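Local coordinates for protein GlcNAc Inducible Gene 2, GIG2 (Candida albicans, PDB 6AKZ) that binds an iron(III) ion within a cupin-type fold and probably acts as an oxygenase of the DUF1479 family, at residues N47-K55 with V274-M282; I285-D294 with L322-L331. All blocks are in the same frame, centred on the assembly; numbering follows the deposited sequence.

Both contacts are largely buried and share helix 278-287: contact 1 uses the turn leading into it and its first residues, contact 2 the C-terminal part of the helix and the chain beyond. In contact 1 the partner is the long helix 32-56, and apolar packing lies beside one carboxylate-serine pair with a bridging water. Contact 2 has two parts, an aliphatic cluster on the side of the iron site and a buried arginine that ties a partly exposed carboxylate to a backbone carbonyl. Their centres lie 15 Å apart, yet the two touch directly, since the F50 ring of contact 1 packs on the backbone of H330 and the side chain of L331 in contact 2.

Contact 1. Residues N47-K55 with V274-M282; sequences NKEFTEIAK and VLPSLKLSM
F50 lays one face of its ring over L275, whose CD2 sits 4.0 Å from the ring centroid and 20° off the normal, a CH-pi contact. The same ring meets S277 at its edge, with OG near the ring plane and 3.5 Å from F50 CE1. L280 passes F50 heading the other way, its CD1 lying 4.0 Å from F50 CE1. With CG anti to the carbonyl carbon (chi1 -65°), the ring is carried from the side of helix 32-56 in between L275, S277 and L280. One turn on, I53 meets P276 tip to tip, CD1 to CG at 4.0 Å; P276 is the centre of an inverse gamma turn, and I336 of strand 336-337 touches both side chains. E49, its chain extended and CG anti to the backbone N (chi1 175°), reaches over L280 CD1 to S277. S277 OG donates to E49 OE2 at 2.3 Å, a length so short that it is doubtful. A water donates to the same OE2 at 2.7 Å and to P276 O, a second link to the turn that does not depend on the short pair. S277 stands at the N-cap position of helix 278-287, but its side chain makes no capping bond. E49 OE2 lies beyond the N-terminal end of this helix, to one side, where the helix dipole would probably help to stabilise its negative charge.

Contact 2. Residues I285-D294 with L322-L331; sequences IMLRPFFWKD and LFLDKFYPHL
R288 and Y328 lie alongside, pointing opposite ways, the guanidinium and ring planes 51° apart, with R288 CB 3.5 Å from Y328 CE2. Within this overlap the arginine chain bends at chi2 (63°) and brings NE to F327 O at 2.8 Å, close to the guanidinium plane and nearly in line with the C=O bond. The far end of the guanidinium faces D294 end-on: NH1 donates to OD1 and NH2 to OD2, each at 2.9 Å and almost straight, in a two-pronged salt bridge that fixes the rotation of both groups. H330 lies alongside, its CE1 3.7 Å from D294 OD1, which sits at the edge of the imidazole; H330 ND1 is hydrogen-bonded to Y284 OH, and D294 OD1 to Y303 OH. Nearer the iron site, I285 packs among aliphatic side chains. It crosses L324 and L331 at about right angles, CG1 lying 4.0 Å from L324 CD2, and passes L322 with a tight 3.4 Å between I285 CG2 and L322 CD2. L324 CD2 lies over the centre of one Y328 face. Strand 322-323 pairs with strand 192-193, which carries the iron ligand H192. The buried guanidinium is thus occupied on several sides: D294 meets its charge, NE and, weakly, NH2 bond F327 O, and NH1 reaches F291 O weakly, which ties the 322-331 loop to the chain that follows the helix.

Contact 1. Residues N47-K55 with V274-M282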
loop_
_atom_site.group_PDB
_atom_site.type_symbol
_atom_site.label_atom_id
_atom_site.label_comp_id
_atom_site.label_asym_id
_atom_site.label_seq_id
_atom_site.Cartn_x
_atom_site.Cartn_y
_atom_site.Cartn_z
ATOM N N ASN A 47 -19.494 15.496 -0.918
ATOM C CA ASN A 47 -19.540 16.853 -0.366
ATOM C C ASN A 47 -19.938 16.854 1.105
ATOM O O ASN A 47 -19.340 17.581 1.919
ATOM C CB ASN A 47 -20.434 17.751 -1.204
ATOM C CG ASN A 47 -20.161 19.217 -0.925
ATOM O OD1 ASN A 47 -19.013 19.617 -0.662
ATOM N ND2 ASN A 47 -21.207 20.014 -0.905
ATOM N N LYS A 48 -20.858 15.989 1.475
ATOM C CA LYS A 48 -21.228 15.837 2.850
ATOM C C LYS A 48 -20.083 15.272 3.716
ATOM O O LYS A 48 -19.732 15.875 4.739
ATOM C CB LYS A 48 -22.436 14.940 3.043
ATOM C CG LYS A 48 -23.765 15.507 2.596
ATOM C CD LYS A 48 -24.883 14.447 2.544
ATOM C CE LYS A 48 -24.896 13.459 3.709
ATOM N NZ LYS A 48 -25.130 14.116 5.039
ATOM N N GLU A 49 -19.454 14.177 3.267
ATOM C CA GLU A 49 -18.560 13.427 4.164
ATOM C C GLU A 49 -17.220 14.160 4.185
ATOM O O GLU A 49 -16.590 14.225 5.250
ATOM C CB GLU A 49 -18.359 12.004 3.695
ATOM C CG GLU A 49 -17.333 11.225 4.538
ATOM C CD GLU A 49 -17.294 9.715 4.331
ATOM O OE1 GLU A 49 -18.333 9.065 4.599
ATOM O OE2 GLU A 49 -16.215 9.147 3.950
ATOM N N PHE A 50 -16.780 14.720 3.061
ATOM C CA PHE A 50 -15.420 15.334 3.018
ATOM C C PHE A 50 -15.454 16.687 3.721
ATOM O O PHE A 50 -14.457 17.078 4.318
ATOM C CB PHE A 50 -14.748 15.458 1.653
ATOM C CG PHE A 50 -14.413 14.148 0.974
ATOM C CD1 PHE A 50 -14.747 12.891 1.524
ATOM C CD2 PHE A 50 -13.739 14.187 -0.236
ATOM C CE1 PHE A 50 -14.451 11.714 0.850
ATOM C CE2 PHE A 50 -13.387 13.004 -0.875
ATOM C CZ PHE A 50 -13.781 11.766 -0.336
ATOM N N THR A 51 -16.619 17.349 3.704
ATOM C CA THR A 51 -16.834 18.485 4.547
ATOM C C THR A 51 -16.654 18.116 6.003
ATOM O O THR A 51 -15.984 18.886 6.733
ATOM C CB THR A 51 -18.199 19.124 4.254
ATOM O OG1 THR A 51 -18.201 19.665 2.940
ATOM C CG2 THR A 51 -18.547 20.242 5.259
ATOM N N GLU A 52 -17.306 17.044 6.476
ATOM C CA GLU A 52 -17.189 16.641 7.868
ATOM C C GLU A 52 -15.712 16.371 8.208
ATOM O O GLU A 52 -15.220 16.812 9.183
ATOM C CB GLU A 52 -18.104 15.464 8.180
ATOM C CG GLU A 52 -17.931 14.919 9.562
ATOM C CD GLU A 52 -18.813 13.723 9.937
ATOM O OE1 GLU A 52 -20.042 13.944 9.955
ATOM O OE2 GLU A 52 -18.313 12.623 10.408
ATOM N N ILE A 53 -14.982 15.737 7.299
ATOM C CA ILE A 53 -13.595 15.406 7.567
ATOM C C ILE A 53 -12.807 16.673 7.789
ATOM O O ILE A 53 -12.052 16.805 8.736
ATOM C CB ILE A 53 -12.941 14.589 6.444
ATOM C CG1 ILE A 53 -13.571 13.225 6.404
ATOM C CG2 ILE A 53 -11.410 14.570 6.657
ATOM C CD1 ILE A 53 -13.087 12.356 5.235
ATOM N N ALA A 54 -12.953 17.584 6.834
ATOM C CA ALA A 54 -12.246 18.888 6.863
ATOM C C ALA A 54 -12.525 19.645 8.192
ATOM O O ALA A 54 -11.635 20.296 8.765
ATOM C CB ALA A 54 -12.677 19.716 5.688
ATOM N N LYS A 55 -13.745 19.584 8.661
ATOM C CA LYS A 55 -14.125 20.297 9.867
ATOM C C LYS A 55 -13.720 19.585 11.163
ATOM O O LYS A 55 -13.806 20.183 12.243
ATOM C CB LYS A 55 -15.632 20.626 9.920
ATOM C CG LYS A 55 -16.089 21.600 8.836
ATOM C CD LYS A 55 -17.563 21.903 8.814
ATOM C CE LYS A 55 -17.834 22.927 7.716
ATOM N NZ LYS A 55 -17.254 24.237 8.085
ATOM N N VAL A 274 -3.483 12.061 4.662
ATOM C CA VAL A 274 -4.301 11.066 4.055
ATOM C C VAL A 274 -5.706 11.611 3.760
ATOM O O VAL A 274 -6.095 12.632 4.335
ATOM C CB VAL A 274 -4.503 9.867 5.043
ATOM C CG1 VAL A 274 -3.203 9.139 5.268
ATOM C CG2 VAL A 274 -5.036 10.314 6.412
ATOM N N LEU A 275 -6.435 10.921 2.925
ATOM C CA LEU A 275 -7.854 11.182 2.705
ATOM C C LEU A 275 -8.547 9.980 3.308
ATOM O O LEU A 275 -8.714 8.961 2.633
ATOM C CB LEU A 275 -8.146 11.280 1.211
ATOM C CG LEU A 275 -9.288 12.180 0.844
ATOM C CD1 LEU A 275 -9.427 12.182 -0.688
ATOM C CD2 LEU A 275 -10.512 11.679 1.502
ATOM N N PRO A 276 -9.063 10.107 4.542
ATOM C CA PRO A 276 -9.492 8.954 5.277
ATOM C C PRO A 276 -10.915 8.499 4.925
ATOM O O PRO A 276 -11.854 8.456 5.767
ATOM C CB PRO A 276 -9.292 9.411 6.740
ATOM C CG PRO A 276 -9.728 10.851 6.674
ATOM C CD PRO A 276 -8.988 11.310 5.422
ATOM N N SER A 277 -11.155 8.261 3.636
ATOM C CA SER A 277 -12.448 7.785 3.231
ATOM C C SER A 277 -12.201 6.829 2.032
ATOM O O SER A 277 -12.099 7.251 0.890
ATOM C CB SER A 277 -13.340 8.970 2.805
ATOM O OG SER A 277 -14.645 8.528 2.347
ATOM N N LEU A 278 -12.198 5.532 2.289
ATOM C CA LEU A 278 -11.649 4.602 1.315
ATOM C C LEU A 278 -12.602 4.380 0.131
ATOM O O LEU A 278 -12.204 4.492 -1.033
ATOM C CB LEU A 278 -11.254 3.285 2.040
ATOM C CG LEU A 278 -10.695 2.166 1.223
ATOM C CD1 LEU A 278 -9.457 2.610 0.470
ATOM C CD2 LEU A 278 -10.320 1.028 2.224
ATOM N N LYS A 279 -13.851 4.024 0.436
ATOM C CA LYS A 279 -14.834 3.747 -0.559
ATOM C C LYS A 279 -15.151 4.952 -1.400
ATOM O O LYS A 279 -15.185 4.816 -2.637
ATOM C CB LYS A 279 -16.127 3.199 0.045
ATOM C CG LYS A 279 -17.149 2.660 -0.931
ATOM C CD LYS A 279 -18.471 2.404 -0.195
ATOM C CE LYS A 279 -18.439 1.144 0.622
ATOM N NZ LYS A 279 -19.665 1.051 1.445
ATOM N N LEU A 280 -15.433 6.096 -0.810
ATOM C CA LEU A 280 -15.737 7.275 -1.628
ATOM C C LEU A 280 -14.574 7.669 -2.500
ATOM O O LEU A 280 -14.748 8.080 -3.673
ATOM C CB LEU A 280 -16.180 8.448 -0.751
ATOM C CG LEU A 280 -17.485 8.311 -0.047
ATOM C CD1 LEU A 280 -17.815 9.533 0.757
ATOM C CD2 LEU A 280 -18.612 7.988 -0.983
ATOM N N SER A 281 -13.364 7.597 -1.940
ATOM C CA SER A 281 -12.174 7.859 -2.712
ATOM C C SER A 281 -12.055 7.028 -4.015
ATOM O O SER A 281 -11.815 7.565 -5.089
ATOM C CB SER A 281 -10.908 7.733 -1.890
ATOM O OG SER A 281 -10.719 8.806 -0.954
ATOM N N MET A 282 -12.150 5.729 -3.885
ATOM C CA MET A 282 -11.990 4.877 -5.026
ATOM C C MET A 282 -13.181 4.906 -6.010
ATOM O O MET A 282 -13.004 4.711 -7.182
ATOM C CB MET A 282 -11.620 3.446 -4.621
ATOM C CG MET A 282 -10.242 3.308 -3.979
ATOM S SD MET A 282 -8.914 4.052 -4.935
ATOM C CE MET A 282 -8.981 3.190 -6.498
HETATM O O HOH W 1 -14.748 8.219 6.051
#

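Contact 2. Residues I285-D294 with L322-L331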
loop_
_atom_site.group_PDB
_atom_site.type_symbol
_atom_site.label_atom_id
_atom_site.label_comp_id
_atom_site.label_asym_id
_atom_site.label_seq_id
_atom_site.Cartn_x
_atom_site.Cartn_y
_atom_site.Cartn_z
ATOM N N ILE A 285 -12.216 8.056 -7.964
ATOM C CA ILE A 285 -11.000 7.865 -8.755
ATOM C C ILE A 285 -11.328 6.979 -9.934
ATOM O O ILE A 285 -10.963 7.352 -11.055
ATOM C CB ILE A 285 -9.837 7.308 -7.932
ATOM C CG1 ILE A 285 -9.339 8.447 -7.012
ATOM C CG2 ILE A 285 -8.649 6.841 -8.750
ATOM C CD1 ILE A 285 -8.549 8.046 -5.795
ATOM N N MET A 286 -11.927 5.820 -9.672
ATOM C CA MET A 286 -12.179 4.859 -10.760
ATOM C C MET A 286 -13.091 5.392 -11.827
ATOM O O MET A 286 -12.944 5.023 -12.966
ATOM C CB MET A 286 -12.683 3.513 -10.265
ATOM C CG MET A 286 -11.650 2.792 -9.384
ATOM S SD MET A 286 -9.919 2.701 -9.973
ATOM C CE MET A 286 -10.115 1.830 -11.527
ATOM N N LEU A 287 -14.091 6.154 -11.429
ATOM C CA LEU A 287 -14.991 6.771 -12.390
ATOM C C LEU A 287 -14.537 8.078 -12.993
ATOM O O LEU A 287 -15.113 8.516 -14.008
ATOM C CB LEU A 287 -16.378 6.971 -11.769
ATOM C CG LEU A 287 -17.135 5.713 -11.352
ATOM C CD1 LEU A 287 -18.450 6.016 -10.695
ATOM C CD2 LEU A 287 -17.394 4.801 -12.507
ATOM N N ARG A 288 -13.542 8.720 -12.420
ATOM C CA ARG A 288 -13.080 10.009 -12.948
ATOM C C ARG A 288 -12.714 10.072 -14.476
ATOM O O ARG A 288 -13.038 11.087 -15.105
ATOM C CB ARG A 288 -11.993 10.607 -12.097
ATOM C CG ARG A 288 -11.676 12.064 -12.401
ATOM C CD ARG A 288 -12.804 13.019 -12.162
ATOM N NE ARG A 288 -12.305 14.417 -12.296
ATOM C CZ ARG A 288 -13.072 15.496 -12.358
ATOM N NH1 ARG A 288 -14.381 15.379 -12.348
ATOM N NH2 ARG A 288 -12.485 16.708 -12.404
ATOM N N PRO A 289 -12.086 9.024 -15.050
ATOM C CA PRO A 289 -11.839 9.035 -16.503
ATOM C C PRO A 289 -13.084 9.115 -17.326
ATOM O O PRO A 289 -12.995 9.608 -18.446
ATOM C CB PRO A 289 -11.037 7.746 -16.763
ATOM C CG PRO A 289 -10.430 7.418 -15.415
ATOM C CD PRO A 289 -11.493 7.815 -14.428
ATOM N N PHE A 290 -14.228 8.692 -16.786
ATOM C CA PHE A 290 -15.494 8.758 -17.448
ATOM C C PHE A 290 -16.267 10.065 -17.167
ATOM O O PHE A 290 -17.260 10.376 -17.891
ATOM C CB PHE A 290 -16.384 7.602 -17.030
ATOM C CG PHE A 290 -15.754 6.247 -17.273
ATOM C CD1 PHE A 290 -14.911 5.646 -16.320
ATOM C CD2 PHE A 290 -15.948 5.599 -18.447
ATOM C CE1 PHE A 290 -14.309 4.446 -16.572
ATOM C CE2 PHE A 290 -15.347 4.374 -18.695
ATOM C CZ PHE A 290 -14.546 3.783 -17.741
ATOM N N PHE A 291 -15.896 10.767 -16.085
ATOM C CA PHE A 291 -16.605 11.986 -15.679
ATOM C C PHE A 291 -15.641 13.077 -15.333
ATOM O O PHE A 291 -15.712 13.646 -14.239
ATOM C CB PHE A 291 -17.518 11.673 -14.496
ATOM C CG PHE A 291 -18.575 10.648 -14.789
ATOM C CD1 PHE A 291 -19.726 10.986 -15.512
ATOM C CD2 PHE A 291 -18.445 9.356 -14.368
ATOM C CE1 PHE A 291 -20.723 10.057 -15.762
ATOM C CE2 PHE A 291 -19.441 8.413 -14.603
ATOM C CZ PHE A 291 -20.586 8.759 -15.328
ATOM N N TRP A 292 -14.688 13.318 -16.251
ATOM C CA TRP A 292 -13.549 14.170 -16.009
ATOM C C TRP A 292 -13.927 15.600 -16.316
ATOM O O TRP A 292 -13.207 16.479 -15.882
ATOM C CB TRP A 292 -12.302 13.796 -16.862
ATOM C CG TRP A 292 -12.527 13.873 -18.344
ATOM C CD1 TRP A 292 -12.981 12.876 -19.152
ATOM C CD2 TRP A 292 -12.340 15.030 -19.197
ATOM N NE1 TRP A 292 -13.119 13.328 -20.451
ATOM C CE2 TRP A 292 -12.731 14.645 -20.512
ATOM C CE3 TRP A 292 -11.909 16.349 -18.976
ATOM C CZ2 TRP A 292 -12.654 15.521 -21.601
ATOM C CZ3 TRP A 292 -11.852 17.220 -20.047
ATOM C CH2 TRP A 292 -12.226 16.795 -21.352
ATOM N N LYS A 293 -14.997 15.819 -17.085
ATOM C CA LYS A 293 -15.446 17.193 -17.446
ATOM C C LYS A 293 -16.462 17.737 -16.474
ATOM O O LYS A 293 -17.583 17.270 -16.418
ATOM C CB LYS A 293 -16.004 17.184 -18.849
ATOM C CG LYS A 293 -16.249 18.567 -19.418
ATOM C CD LYS A 293 -15.287 18.908 -20.543
ATOM C CE LYS A 293 -15.234 20.411 -20.817
ATOM N NZ LYS A 293 -16.536 21.042 -21.202
ATOM N N ASP A 294 -16.067 18.696 -15.642
ATOM C CA ASP A 294 -17.005 19.272 -14.676
ATOM C C ASP A 294 -17.845 20.312 -15.407
ATOM O O ASP A 294 -17.297 21.062 -16.197
ATOM C CB ASP A 294 -16.241 19.921 -13.528
ATOM C CG ASP A 294 -15.354 18.908 -12.823
ATOM O OD1 ASP A 294 -15.930 17.863 -12.427
ATOM O OD2 ASP A 294 -14.134 19.082 -12.855
ATOM N N LEU A 322 -0.393 6.956 -9.249
ATOM C CA LEU A 322 -1.459 7.683 -9.874
ATOM C C LEU A 322 -1.541 9.009 -9.173
ATOM O O LEU A 322 -1.830 9.059 -7.954
ATOM C CB LEU A 322 -2.832 6.960 -9.740
ATOM C CG LEU A 322 -4.090 7.760 -10.069
ATOM C CD1 LEU A 322 -4.153 7.971 -11.573
ATOM C CD2 LEU A 322 -5.359 7.097 -9.652
ATOM N N PHE A 323 -1.338 10.093 -9.928
ATOM C CA PHE A 323 -1.347 11.423 -9.343
ATOM C C PHE A 323 -2.723 12.060 -9.287
ATOM O O PHE A 323 -3.500 12.022 -10.224
ATOM C CB PHE A 323 -0.295 12.274 -10.050
ATOM C CG PHE A 323 1.061 11.928 -9.598
ATOM C CD1 PHE A 323 1.420 12.187 -8.291
ATOM C CD2 PHE A 323 1.949 11.257 -10.415
ATOM C CE1 PHE A 323 2.667 11.867 -7.813
ATOM C CE2 PHE A 323 3.199 10.926 -9.954
ATOM C CZ PHE A 323 3.555 11.223 -8.647
ATOM N N LEU A 324 -3.017 12.645 -8.136
ATOM C CA LEU A 324 -4.380 13.133 -7.820
ATOM C C LEU A 324 -4.380 14.614 -7.609
ATOM O O LEU A 324 -5.401 15.186 -7.194
ATOM C CB LEU A 324 -4.903 12.431 -6.552
ATOM C CG LEU A 324 -4.906 10.897 -6.685
ATOM C CD1 LEU A 324 -5.169 10.268 -5.310
ATOM C CD2 LEU A 324 -5.899 10.408 -7.704
ATOM N N ASP A 325 -3.289 15.248 -7.930
ATOM C CA ASP A 325 -3.131 16.685 -7.556
ATOM C C ASP A 325 -3.687 17.681 -8.553
ATOM O O ASP A 325 -3.789 18.870 -8.221
ATOM C CB ASP A 325 -1.695 17.046 -7.323
ATOM C CG ASP A 325 -0.834 16.815 -8.536
ATOM O OD1 ASP A 325 -1.037 15.791 -9.269
ATOM O OD2 ASP A 325 0.031 17.674 -8.739
ATOM N N LYS A 326 -4.031 17.228 -9.738
ATOM C CA LYS A 326 -4.466 18.104 -10.832
ATOM C C LYS A 326 -5.946 17.937 -11.248
ATOM O O LYS A 326 -6.693 18.919 -11.345
ATOM C CB LYS A 326 -3.522 17.860 -12.009
ATOM C CG LYS A 326 -3.266 19.047 -12.897
ATOM C CD LYS A 326 -1.927 18.933 -13.631
ATOM C CE LYS A 326 -1.949 19.796 -14.889
ATOM N NZ LYS A 326 -0.596 20.254 -15.330
ATOM N N PHE A 327 -6.366 16.720 -11.532
ATOM C CA PHE A 327 -7.703 16.497 -12.133
ATOM C C PHE A 327 -8.687 15.788 -11.214
ATOM O O PHE A 327 -9.686 15.269 -11.645
ATOM C CB PHE A 327 -7.552 15.759 -13.430
ATOM C CG PHE A 327 -6.562 16.416 -14.379
ATOM C CD1 PHE A 327 -6.907 17.582 -15.059
ATOM C CD2 PHE A 327 -5.306 15.870 -14.599
ATOM C CE1 PHE A 327 -5.979 18.196 -15.916
ATOM C CE2 PHE A 327 -4.386 16.468 -15.461
ATOM C CZ PHE A 327 -4.740 17.641 -16.115
ATOM N N TYR A 328 -8.425 15.810 -9.915
ATOM C CA TYR A 328 -9.292 15.123 -8.933
ATOM C C TYR A 328 -9.727 16.135 -7.838
ATOM O O TYR A 328 -9.545 15.930 -6.604
ATOM C CB TYR A 328 -8.550 13.916 -8.350
ATOM C CG TYR A 328 -8.250 12.859 -9.377
ATOM C CD1 TYR A 328 -7.152 12.956 -10.261
ATOM C CD2 TYR A 328 -9.058 11.766 -9.486
ATOM C CE1 TYR A 328 -6.889 11.948 -11.204
ATOM C CE2 TYR A 328 -8.881 10.813 -10.469
ATOM C CZ TYR A 328 -7.760 10.848 -11.294
ATOM O OH TYR A 328 -7.627 9.820 -12.233
ATOM N N PRO A 329 -10.323 17.262 -8.271
ATOM C CA PRO A 329 -10.502 18.361 -7.271
ATOM C C PRO A 329 -11.467 18.115 -6.110
ATOM O O PRO A 329 -11.282 18.723 -5.054
ATOM C CB PRO A 329 -11.032 19.531 -8.114
ATOM C CG PRO A 329 -11.777 18.824 -9.224
ATOM C CD PRO A 329 -10.937 17.612 -9.555
ATOM N N HIS A 330 -12.435 17.222 -6.258
ATOM C CA HIS A 330 -13.360 16.923 -5.218
ATOM C C HIS A 330 -12.686 16.176 -4.073
ATOM O O HIS A 330 -13.250 16.104 -3.017
ATOM C CB HIS A 330 -14.519 16.050 -5.709
ATOM C CG HIS A 330 -15.359 16.693 -6.773
ATOM N ND1 HIS A 330 -14.994 16.707 -8.102
ATOM C CD2 HIS A 330 -16.570 17.296 -6.711
ATOM C CE1 HIS A 330 -15.924 17.312 -8.813
ATOM N NE2 HIS A 330 -16.888 17.687 -8.000
ATOM N N LEU A 331 -11.521 15.598 -4.312
ATOM C CA LEU A 331 -10.793 14.929 -3.237
ATOM C C LEU A 331 -10.149 15.889 -2.249
ATOM O O LEU A 331 -9.929 15.523 -1.104
ATOM C CB LEU A 331 -9.731 13.961 -3.810
ATOM C CG LEU A 331 -10.227 12.836 -4.707
ATOM C CD1 LEU A 331 -8.999 12.052 -5.150
ATOM C CD2 LEU A 331 -11.302 11.930 -4.082
#